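Local coordinates for protein aldehyde dehydrogenase (Anabaena variabilis, PDB 4H7N) that probably oxidises aldehydes to carboxylic acids with NAD+ as the hydride acceptor, at residues V85-S90 against P139-M144. Sequence-based numbering, arbitrary orientation.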
ATOM      1  N   VAL A  85     -33.203   3.670   1.589  1.00 27.98           N
ATOM      2  CA  VAL A  85     -33.416   3.931   0.159  1.00 29.66           C
ATOM      3  C   VAL A  85     -32.130   4.520  -0.466  1.00 30.61           C
ATOM      4  O   VAL A  85     -31.684   4.102  -1.515  1.00 32.79           O
ATOM      5  CB  VAL A  85     -34.588   4.876  -0.081  1.00 30.31           C
ATOM      6  CG1 VAL A  85     -34.797   5.093  -1.571  1.00 32.54           C
ATOM      7  CG2 VAL A  85     -35.864   4.312   0.556  1.00 32.16           C
ATOM      8  N   LEU A  86     -31.508   5.458   0.212  1.00 30.94           N
ATOM      9  CA  LEU A  86     -30.275   6.055  -0.316  1.00 32.17           C
ATOM     10  C   LEU A  86     -29.138   5.070  -0.382  1.00 29.84           C
ATOM     11  O   LEU A  86     -28.374   5.072  -1.354  1.00 29.16           O
ATOM     12  CB  LEU A  86     -29.863   7.279   0.509  1.00 34.11           C
ATOM     13  CG  LEU A  86     -30.944   8.353   0.743  1.00 41.22           C
ATOM     14  CD1 LEU A  86     -30.271   9.600   1.324  1.00 46.19           C
ATOM     15  CD2 LEU A  86     -31.766   8.725  -0.503  1.00 46.11           C
ATOM     16  N   GLU A  87     -29.009   4.208   0.626  1.00 28.46           N
ATOM     17  CA  GLU A  87     -27.945   3.191   0.572  1.00 28.94           C
ATOM     18  C   GLU A  87     -28.132   2.326  -0.628  1.00 28.79           C
ATOM     19  O   GLU A  87     -27.161   2.020  -1.346  1.00 26.05           O
ATOM     20  CB  GLU A  87     -27.961   2.266   1.781  1.00 29.89           C
ATOM     21  CG  GLU A  87     -27.016   2.586   2.860  1.00 30.40           C
ATOM     22  CD  GLU A  87     -26.863   1.472   3.883  1.00 29.80           C
ATOM     23  OE1 GLU A  87     -27.540   1.599   4.910  1.00 29.62           O
ATOM     24  OE2 GLU A  87     -26.028   0.523   3.698  1.00 28.00           O
ATOM     25  N   ILE A  88     -29.378   1.899  -0.848  1.00 25.96           N
ATOM     26  CA  ILE A  88     -29.644   1.037  -1.982  1.00 27.64           C
ATOM     27  C   ILE A  88     -29.343   1.736  -3.328  1.00 28.23           C
ATOM     28  O   ILE A  88     -28.764   1.135  -4.220  1.00 26.71           O
ATOM     29  CB  ILE A  88     -31.058   0.461  -1.949  1.00 27.01           C
ATOM     30  CG1 ILE A  88     -31.181  -0.491  -0.779  1.00 28.06           C
ATOM     31  CG2 ILE A  88     -31.318  -0.297  -3.229  1.00 30.16           C
ATOM     32  CD1 ILE A  88     -32.600  -0.908  -0.376  1.00 27.70           C
ATOM     33  N   ASP A  89     -29.768   2.980  -3.467  1.00 30.58           N
ATOM     34  CA  ASP A  89     -29.544   3.756  -4.693  1.00 32.86           C
ATOM     35  C   ASP A  89     -28.039   3.941  -4.941  1.00 31.84           C
ATOM     36  O   ASP A  89     -27.548   3.779  -6.055  1.00 33.36           O
ATOM     37  CB  ASP A  89     -30.223   5.122  -4.579  1.00 35.38           C
ATOM     38  CG  ASP A  89     -31.746   5.030  -4.715  1.00 40.33           C
ATOM     39  OD1 ASP A  89     -32.244   4.083  -5.370  1.00 40.12           O
ATOM     40  OD2 ASP A  89     -32.441   5.924  -4.161  1.00 47.71           O
ATOM     41  N   SER A  90     -27.333   4.264  -3.877  1.00 31.10           N
ATOM     42  CA  SER A  90     -25.890   4.469  -3.904  1.00 30.55           C
ATOM     43  C   SER A  90     -25.112   3.179  -4.271  1.00 30.65           C
ATOM     44  O   SER A  90     -24.192   3.184  -5.119  1.00 27.03           O
ATOM     45  CB  SER A  90     -25.457   5.062  -2.579  1.00 30.92           C
ATOM     46  OG  SER A  90     -24.058   4.855  -2.362  1.00 34.82           O
ATOM     47  N   PRO A 139     -24.621  -0.972   6.368  1.00 26.03           N
ATOM     48  CA  PRO A 139     -24.222  -2.348   6.145  1.00 26.05           C
ATOM     49  C   PRO A 139     -24.082  -2.697   4.665  1.00 25.28           C
ATOM     50  O   PRO A 139     -23.134  -3.390   4.302  1.00 24.29           O
ATOM     51  CB  PRO A 139     -25.335  -3.172   6.772  1.00 26.50           C
ATOM     52  CG  PRO A 139     -26.296  -2.235   7.314  1.00 27.96           C
ATOM     53  CD  PRO A 139     -25.926  -0.828   7.011  1.00 26.81           C
ATOM     54  N   LEU A 140     -25.001  -2.208   3.827  1.00 24.16           N
ATOM     55  CA  LEU A 140     -24.962  -2.535   2.423  1.00 25.00           C
ATOM     56  C   LEU A 140     -23.830  -1.816   1.748  1.00 24.10           C
ATOM     57  O   LEU A 140     -22.932  -2.456   1.162  1.00 24.23           O
ATOM     58  CB  LEU A 140     -26.295  -2.228   1.731  1.00 25.76           C
ATOM     59  CG  LEU A 140     -26.275  -2.412   0.231  1.00 28.11           C
ATOM     60  CD1 LEU A 140     -26.105  -3.878  -0.124  1.00 27.04           C
ATOM     61  CD2 LEU A 140     -27.533  -1.830  -0.424  1.00 28.49           C
ATOM     62  N   THR A 141     -23.783  -0.502   1.861  1.00 25.48           N
ATOM     63  CA  THR A 141     -22.796   0.220   1.047  1.00 24.83           C
ATOM     64  C   THR A 141     -21.379  -0.111   1.486  1.00 25.87           C
ATOM     65  O   THR A 141     -20.490  -0.239   0.628  1.00 24.04           O
ATOM     66  CB  THR A 141     -23.008   1.731   1.015  1.00 29.13           C
ATOM     67  OG1 THR A 141     -23.236   2.170   2.326  1.00 30.69           O
ATOM     68  CG2 THR A 141     -24.281   2.122   0.201  1.00 31.21           C
ATOM     69  N   LEU A 142     -21.149  -0.240   2.783  1.00 25.15           N
ATOM     70  CA  LEU A 142     -19.792  -0.528   3.230  1.00 27.11           C
ATOM     71  C   LEU A 142     -19.356  -2.001   3.040  1.00 25.40           C
ATOM     72  O   LEU A 142     -18.176  -2.274   3.054  1.00 24.58           O
ATOM     73  CB  LEU A 142     -19.574  -0.001   4.666  1.00 28.25           C
ATOM     74  CG  LEU A 142     -19.709   1.536   4.749  1.00 30.18           C
ATOM     75  CD1 LEU A 142     -19.550   2.117   6.143  1.00 30.66           C
ATOM     76  CD2 LEU A 142     -18.721   2.279   3.847  1.00 33.32           C
ATOM     77  N   SER A 143     -20.294  -2.946   2.876  1.00 24.45           N
ATOM     78  CA  SER A 143     -19.938  -4.289   2.503  1.00 24.41           C
ATOM     79  C   SER A 143     -19.513  -4.349   1.029  1.00 25.25           C
ATOM     80  O   SER A 143     -18.763  -5.257   0.646  1.00 26.88           O
ATOM     81  CB  SER A 143     -21.072  -5.289   2.762  1.00 23.82           C
ATOM     82  OG  SER A 143     -22.180  -5.080   1.900  1.00 26.03           O
HETATM   83  N   MSE A 144     -19.964  -3.378   0.237  1.00 24.54           N
HETATM   84  CA  MSE A 144     -19.825  -3.449  -1.204  1.00 24.82           C
HETATM   85  C   MSE A 144     -18.856  -2.463  -1.793  1.00 23.89           C
HETATM   86  O   MSE A 144     -18.489  -2.590  -2.948  1.00 22.04           O
HETATM   87  CB  MSE A 144     -21.211  -3.201  -1.825  1.00 25.98           C
HETATM   88  CG  MSE A 144     -22.158  -4.374  -1.569  1.00 26.79           C
HETATM   89 SE   MSE A 144     -21.615  -6.027  -2.491  0.85 28.61          SE
HETATM   90  CE  MSE A 144     -21.227  -7.122  -0.996  1.00 24.00           C
TER
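Glu87 and Thr141 have the closest CA atoms across the two segments, 6.0 Å apart, where helix segment 85-90 runs beside the short helix 139-144 with the axes 8.9 Å apart and nearly parallel at 25°. The pair is a worked example of a buried carboxylate gripping backbone amides near the N-terminal end of a neighbouring helix. Reaching across with its chain extended beyond CG, Glu87 brings OE2 to two successive N-H groups. The bond from Thr141 N to Glu87 OE2, 3.1 Å long and fairly straight at 164°, uses the anti lone pair; that from Leu140 N to the same oxygen is shorter, 2.9 Å, but bent and weak. Pro139 has no hydrogen to offer, and its ring CD lies about equally near both carboxylate oxygens, 3.6 Å from Glu87 OE2. The other oxygen, OE1, forms a salt bridge with Arg80, so that both ends of the carboxylate are held and its rotation is probably restricted.

Around this polar core the packing is light. Thr141, with CG2 anti to its own carbonyl carbon, lays that methyl 3.3 Å from the backbone O of Glu87 and also reaches Ser90 OG; its side chain lies about 11 Å from that of Glu232, the predicted active-site residue. Alongside, Leu140 CD2 meets Ile88 CG1 at 3.9 Å, the two side chains crossing at about a right angle, while Phe91 backs Leu140 from the same long helix, 82-106. Putting an alanine at Glu87 would probably leave the amides of Leu140 and Thr141 without their shared acceptor and deprive Arg80 of this carboxylate partner. The carboxylate thus ties helix 82-106 to helix 139-144, where its negative charge is likely to be favoured both by the helix dipole and by Arg80.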